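Thiol-activated cytolysin (Desulfobulbus propionicus, PDB 6NAL) probably forms pores in target membranes, as a cholesterol-dependent-cytolysin relative from a Gram-negative bacterium, with a transition state regulating pore formation. Local coordinates at residues P64-V78 with D85-R97. Residues are numbered along the deposited sequence; the frame is centred on the assembly and turned at random.
Sequences PSAYEDVTYPGALLV and DGKPQELAVDKDR
Pro88 is the wedge here: its ring fills the angle between Tyr67, Thr71 and Leu77. Its CD sits over one face of the Tyr67 phenol, 3.9 Å from the ring centroid and off toward the rim, and Lys87 CA adds a second CH-pi contact on that same face. The tyrosine reaches across because its CG stands anti to its own carbonyl carbon (chi1 -62°), which carries the ring out over the 86-88 backbone. Pro88 CG meets Thr71 CG2 at 3.8 Å, while Tyr336 of strand 332-340 touches Thr71, Leu77 and Pro88 alike. Further along, the two segments pair briefly. Val78 N donates to Gln89 O at 3.0 Å, nearly in line with the carbonyl; Leu91 N reaches Leu76 O at 3.3 Å from well above the carbonyl plane, a poorer approach. Between these bonds Leu77 and Glu90 form a non-hydrogen-bonded pair, and Leu91 CB packs on Leu76 CB.

Against the buried Pro88, Thr71 and Leu77, Gln89 and Glu90 are exposed. One water accepts from Gln89 N and donates to Val78 O. Glu90 lays its extended chain across Val70 CG2, and its OE2 accepts a hydrogen bond from a water (2.8 Å) that also bonds Tyr72 OH. Another water accepts from Leu76 N. Lys95, bent at chi3 (-97°), runs past Leu76 CD1 to where NZ bonds Pro116 O.

Strand 76-78 is thus weakly paired with 89-90 on one edge, and bonded to strand 232-250 through Leu77 and Leu233 on the other. The chemistry implies a short pairing secured chiefly by proline-aromatic and aliphatic packing, with waters bridging its polar groups.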
loop_
_atom_site.group_PDB
_atom_site.type_symbol
_atom_site.label_atom_id
_atom_site.label_comp_id
_atom_site.label_asym_id
_atom_site.label_seq_id
_atom_site.Cartn_x
_atom_site.Cartn_y
_atom_site.Cartn_z
ATOM N N PRO A 64 -3.389 -33.762 22.367
ATOM C CA PRO A 64 -2.863 -33.085 23.555
ATOM C C PRO A 64 -1.963 -33.997 24.377
ATOM O O PRO A 64 -2.195 -35.202 24.498
ATOM C CB PRO A 64 -4.119 -32.675 24.337
ATOM C CG PRO A 64 -5.267 -32.852 23.386
ATOM C CD PRO A 64 -4.844 -33.942 22.406
ATOM N N SER A 65 -0.922 -33.390 24.939
ATOM C CA SER A 65 0.013 -34.081 25.822
ATOM C C SER A 65 -0.692 -34.860 26.933
ATOM O O SER A 65 -0.236 -35.929 27.349
ATOM C CB SER A 65 0.938 -33.045 26.456
ATOM O OG SER A 65 0.177 -32.241 27.376
ATOM N N ALA A 66 -1.776 -34.324 27.455
ATOM C CA ALA A 66 -2.394 -34.890 28.645
ATOM C C ALA A 66 -3.536 -35.815 28.303
ATOM O O ALA A 66 -4.117 -36.411 29.208
ATOM C CB ALA A 66 -2.904 -33.783 29.581
ATOM N N TYR A 67 -3.863 -35.952 27.020
ATOM C CA TYR A 67 -4.910 -36.866 26.593
ATOM C C TYR A 67 -4.447 -37.826 25.503
ATOM O O TYR A 67 -5.257 -38.218 24.658
ATOM C CB TYR A 67 -6.123 -36.089 26.097
ATOM C CG TYR A 67 -6.771 -35.221 27.137
ATOM C CD1 TYR A 67 -6.210 -34.004 27.514
ATOM C CD2 TYR A 67 -7.966 -35.601 27.729
ATOM C CE1 TYR A 67 -6.818 -33.205 28.466
ATOM C CE2 TYR A 67 -8.580 -34.796 28.669
ATOM C CZ TYR A 67 -7.989 -33.611 29.026
ATOM O OH TYR A 67 -8.584 -32.848 29.955
ATOM N N GLU A 68 -3.158 -38.201 25.499
ATOM C CA GLU A 68 -2.675 -39.225 24.572
ATOM C C GLU A 68 -3.410 -40.549 24.779
ATOM O O GLU A 68 -3.720 -41.252 23.813
ATOM C CB GLU A 68 -1.165 -39.478 24.732
ATOM C CG GLU A 68 -0.238 -38.249 24.731
ATOM C CD GLU A 68 1.235 -38.595 24.355
ATOM O OE1 GLU A 68 1.624 -39.812 24.386
ATOM O OE2 GLU A 68 1.988 -37.630 24.028
ATOM N N ASP A 69 -3.703 -40.905 26.032
ATOM C CA ASP A 69 -4.374 -42.176 26.339
ATOM C C ASP A 69 -5.861 -42.169 26.022
ATOM O O ASP A 69 -6.502 -43.198 26.195
ATOM C CB ASP A 69 -4.178 -42.528 27.799
ATOM C CG ASP A 69 -4.926 -41.563 28.748
ATOM O OD1 ASP A 69 -5.399 -40.464 28.315
ATOM O OD2 ASP A 69 -5.027 -41.919 29.941
ATOM N N VAL A 70 -6.394 -41.083 25.464
ATOM C CA VAL A 70 -7.796 -40.974 25.071
ATOM C C VAL A 70 -7.975 -40.699 23.584
ATOM O O VAL A 70 -9.116 -40.718 23.087
ATOM C CB VAL A 70 -8.482 -39.882 25.917
ATOM C CG1 VAL A 70 -9.697 -39.337 25.272
ATOM C CG2 VAL A 70 -8.775 -40.468 27.290
ATOM N N THR A 71 -6.890 -40.522 22.841
ATOM C CA THR A 71 -7.016 -40.151 21.447
ATOM C C THR A 71 -6.212 -41.078 20.576
ATOM O O THR A 71 -5.570 -40.656 19.606
ATOM C CB THR A 71 -6.543 -38.728 21.189
ATOM O OG1 THR A 71 -5.203 -38.605 21.659
ATOM C CG2 THR A 71 -7.352 -37.739 21.882
ATOM N N TYR A 72 -6.181 -42.311 20.937
ATOM C CA TYR A 72 -5.490 -43.347 20.184
ATOM C C TYR A 72 -6.399 -43.898 19.096
ATOM O O TYR A 72 -7.640 -43.751 19.136
ATOM C CB TYR A 72 -5.032 -44.483 21.129
ATOM C CG TYR A 72 -6.195 -45.069 21.934
ATOM C CD1 TYR A 72 -6.599 -44.487 23.134
ATOM C CD2 TYR A 72 -6.926 -46.155 21.466
ATOM C CE1 TYR A 72 -7.685 -44.995 23.871
ATOM C CE2 TYR A 72 -8.017 -46.638 22.172
ATOM C CZ TYR A 72 -8.380 -46.046 23.376
ATOM O OH TYR A 72 -9.425 -46.500 24.108
ATOM N N PRO A 73 -5.813 -44.559 18.112
ATOM C CA PRO A 73 -6.624 -45.069 17.010
ATOM C C PRO A 73 -7.660 -46.042 17.536
ATOM O O PRO A 73 -7.336 -46.975 18.267
ATOM C CB PRO A 73 -5.601 -45.760 16.086
ATOM C CG PRO A 73 -4.309 -45.164 16.442
ATOM C CD PRO A 73 -4.366 -44.670 17.870
ATOM N N GLY A 74 -8.908 -45.839 17.132
ATOM C CA GLY A 74 -9.995 -46.653 17.603
ATOM C C GLY A 74 -10.587 -46.231 18.927
ATOM O O GLY A 74 -11.498 -46.916 19.428
ATOM N N ALA A 75 -10.106 -45.144 19.524
ATOM C CA ALA A 75 -10.802 -44.629 20.708
ATOM C C ALA A 75 -12.185 -44.130 20.313
ATOM O O ALA A 75 -12.480 -43.918 19.125
ATOM C CB ALA A 75 -10.017 -43.495 21.377
ATOM N N LEU A 76 -13.052 -43.965 21.318
ATOM C CA LEU A 76 -14.344 -43.311 21.145
ATOM C C LEU A 76 -14.403 -42.070 22.020
ATOM O O LEU A 76 -13.808 -42.021 23.106
ATOM C CB LEU A 76 -15.469 -44.224 21.495
ATOM C CG LEU A 76 -15.663 -45.403 20.547
ATOM C CD1 LEU A 76 -16.821 -46.217 21.187
ATOM C CD2 LEU A 76 -15.989 -45.014 19.152
ATOM N N LEU A 77 -15.096 -41.053 21.529
ATOM C CA LEU A 77 -15.159 -39.780 22.227
ATOM C C LEU A 77 -16.579 -39.276 22.139
ATOM O O LEU A 77 -17.314 -39.689 21.239
ATOM C CB LEU A 77 -14.239 -38.732 21.598
ATOM C CG LEU A 77 -12.760 -39.042 21.567
ATOM C CD1 LEU A 77 -12.075 -38.076 20.587
ATOM C CD2 LEU A 77 -12.193 -38.931 23.017
ATOM N N VAL A 78 -16.950 -38.343 23.032
ATOM C CA VAL A 78 -18.186 -37.576 22.841
ATOM C C VAL A 78 -17.840 -36.224 22.206
ATOM O O VAL A 78 -17.005 -35.465 22.709
ATOM C CB VAL A 78 -19.019 -37.411 24.137
ATOM C CG1 VAL A 78 -19.118 -38.735 24.923
ATOM C CG2 VAL A 78 -18.515 -36.306 25.035
ATOM N N ASP A 85 -10.582 -27.273 21.973
ATOM C CA ASP A 85 -9.749 -26.587 22.964
ATOM C C ASP A 85 -8.731 -27.506 23.642
ATOM O O ASP A 85 -8.167 -27.129 24.681
ATOM C CB ASP A 85 -10.630 -25.947 24.071
ATOM C CG ASP A 85 -11.823 -25.109 23.509
ATOM O OD1 ASP A 85 -11.629 -24.380 22.504
ATOM O OD2 ASP A 85 -12.950 -25.165 24.081
ATOM N N GLY A 86 -8.544 -28.731 23.147
ATOM C CA GLY A 86 -7.535 -29.608 23.729
ATOM C C GLY A 86 -7.942 -30.456 24.913
ATOM O O GLY A 86 -7.045 -30.977 25.613
ATOM N N LYS A 87 -9.257 -30.624 25.152
ATOM C CA LYS A 87 -9.782 -31.476 26.229
ATOM C C LYS A 87 -10.842 -32.453 25.715
ATOM O O LYS A 87 -12.039 -32.345 26.017
ATOM C CB LYS A 87 -10.328 -30.602 27.350
ATOM C CG LYS A 87 -9.231 -29.814 28.038
ATOM C CD LYS A 87 -9.786 -28.842 29.059
ATOM C CE LYS A 87 -8.676 -28.050 29.772
ATOM N NZ LYS A 87 -7.778 -27.218 28.877
ATOM N N PRO A 88 -10.426 -33.437 24.936
ATOM C CA PRO A 88 -11.391 -34.414 24.419
ATOM C C PRO A 88 -11.960 -35.268 25.548
ATOM O O PRO A 88 -11.276 -35.589 26.525
ATOM C CB PRO A 88 -10.569 -35.239 23.421
ATOM C CG PRO A 88 -9.192 -35.190 23.976
ATOM C CD PRO A 88 -9.032 -33.810 24.636
ATOM N N GLN A 89 -13.238 -35.606 25.406
ATOM C CA GLN A 89 -14.010 -36.256 26.449
ATOM C C GLN A 89 -14.123 -37.727 26.065
ATOM O O GLN A 89 -14.800 -38.084 25.082
ATOM C CB GLN A 89 -15.389 -35.597 26.607
ATOM C CG GLN A 89 -16.208 -36.210 27.745
ATOM C CD GLN A 89 -17.644 -35.682 27.855
ATOM O OE1 GLN A 89 -17.970 -34.596 27.365
ATOM N NE2 GLN A 89 -18.522 -36.482 28.494
ATOM N N GLU A 90 -13.435 -38.570 26.825
ATOM C CA GLU A 90 -13.535 -40.013 26.657
ATOM C C GLU A 90 -14.977 -40.510 26.802
ATOM O O GLU A 90 -15.754 -40.021 27.626
ATOM C CB GLU A 90 -12.633 -40.675 27.676
ATOM C CG GLU A 90 -12.402 -42.183 27.507
ATOM C CD GLU A 90 -11.481 -42.733 28.622
ATOM O OE1 GLU A 90 -11.449 -42.090 29.706
ATOM O OE2 GLU A 90 -10.785 -43.768 28.405
ATOM N N LEU A 91 -15.335 -41.443 25.928
ATOM C CA LEU A 91 -16.564 -42.225 26.002
ATOM C C LEU A 91 -16.179 -43.591 26.554
ATOM O O LEU A 91 -15.811 -44.499 25.810
ATOM C CB LEU A 91 -17.195 -42.340 24.624
ATOM C CG LEU A 91 -18.375 -43.298 24.580
ATOM C CD1 LEU A 91 -19.343 -42.841 25.663
ATOM C CD2 LEU A 91 -19.049 -43.302 23.267
ATOM N N ALA A 92 -16.242 -43.729 27.868
ATOM C CA ALA A 92 -15.699 -44.912 28.546
ATOM C C ALA A 92 -16.771 -45.995 28.639
ATOM O O ALA A 92 -17.608 -46.016 29.553
ATOM C CB ALA A 92 -15.159 -44.538 29.923
ATOM N N VAL A 93 -16.751 -46.904 27.665
ATOM C CA VAL A 93 -17.584 -48.101 27.694
ATOM C C VAL A 93 -16.770 -49.288 27.188
ATOM O O VAL A 93 -15.664 -49.144 26.661
ATOM C CB VAL A 93 -18.882 -47.939 26.870
ATOM C CG1 VAL A 93 -19.837 -46.979 27.563
ATOM C CG2 VAL A 93 -18.600 -47.451 25.472
ATOM N N ASP A 94 -17.327 -50.476 27.355
ATOM C CA ASP A 94 -16.631 -51.685 26.938
ATOM C C ASP A 94 -16.826 -51.879 25.448
ATOM O O ASP A 94 -17.921 -51.658 24.917
ATOM C CB ASP A 94 -17.160 -52.889 27.716
ATOM C CG ASP A 94 -16.897 -52.766 29.206
ATOM O OD1 ASP A 94 -15.756 -52.377 29.549
ATOM O OD2 ASP A 94 -17.810 -53.045 30.023
ATOM N N LYS A 95 -15.776 -52.327 24.781
ATOM C CA LYS A 95 -15.815 -52.418 23.334
ATOM C C LYS A 95 -15.441 -53.807 22.835
ATOM O O LYS A 95 -14.848 -54.612 23.549
ATOM C CB LYS A 95 -14.883 -51.370 22.719
ATOM C CG LYS A 95 -15.311 -49.922 22.977
ATOM C CD LYS A 95 -14.291 -48.947 22.463
ATOM C CE LYS A 95 -13.357 -48.482 23.554
ATOM N NZ LYS A 95 -12.501 -47.410 22.967
ATOM N N ASP A 96 -15.837 -54.080 21.597
ATOM C CA ASP A 96 -15.431 -55.274 20.872
ATOM C C ASP A 96 -14.260 -54.951 19.938
ATOM O O ASP A 96 -13.770 -53.816 19.909
ATOM C CB ASP A 96 -16.614 -55.855 20.093
ATOM C CG ASP A 96 -16.534 -57.396 19.931
ATOM O OD1 ASP A 96 -15.528 -58.033 20.346
ATOM O OD2 ASP A 96 -17.488 -57.976 19.366
ATOM N N ARG A 97 -13.843 -55.944 19.137
ATOM C CA ARG A 97 -12.583 -55.895 18.402
ATOM C C ARG A 97 -12.683 -55.007 17.168
ATOM O O ARG A 97 -13.731 -54.905 16.528
ATOM C CB ARG A 97 -12.138 -57.306 17.985
ATOM C CG ARG A 97 -11.933 -58.325 19.144
ATOM C CD ARG A 97 -10.970 -59.500 18.807
ATOM N NE ARG A 97 -11.067 -60.027 17.436
ATOM C CZ ARG A 97 -12.169 -60.548 16.877
ATOM N NH1 ARG A 97 -13.311 -60.626 17.565
ATOM N NH2 ARG A 97 -12.132 -60.996 15.618
HETATM O O HOH W 1 -10.454 -44.241 25.716
HETATM O O HOH W 2 -13.084 -45.210 24.052
HETATM O O HOH W 3 -15.023 -33.919 23.361
#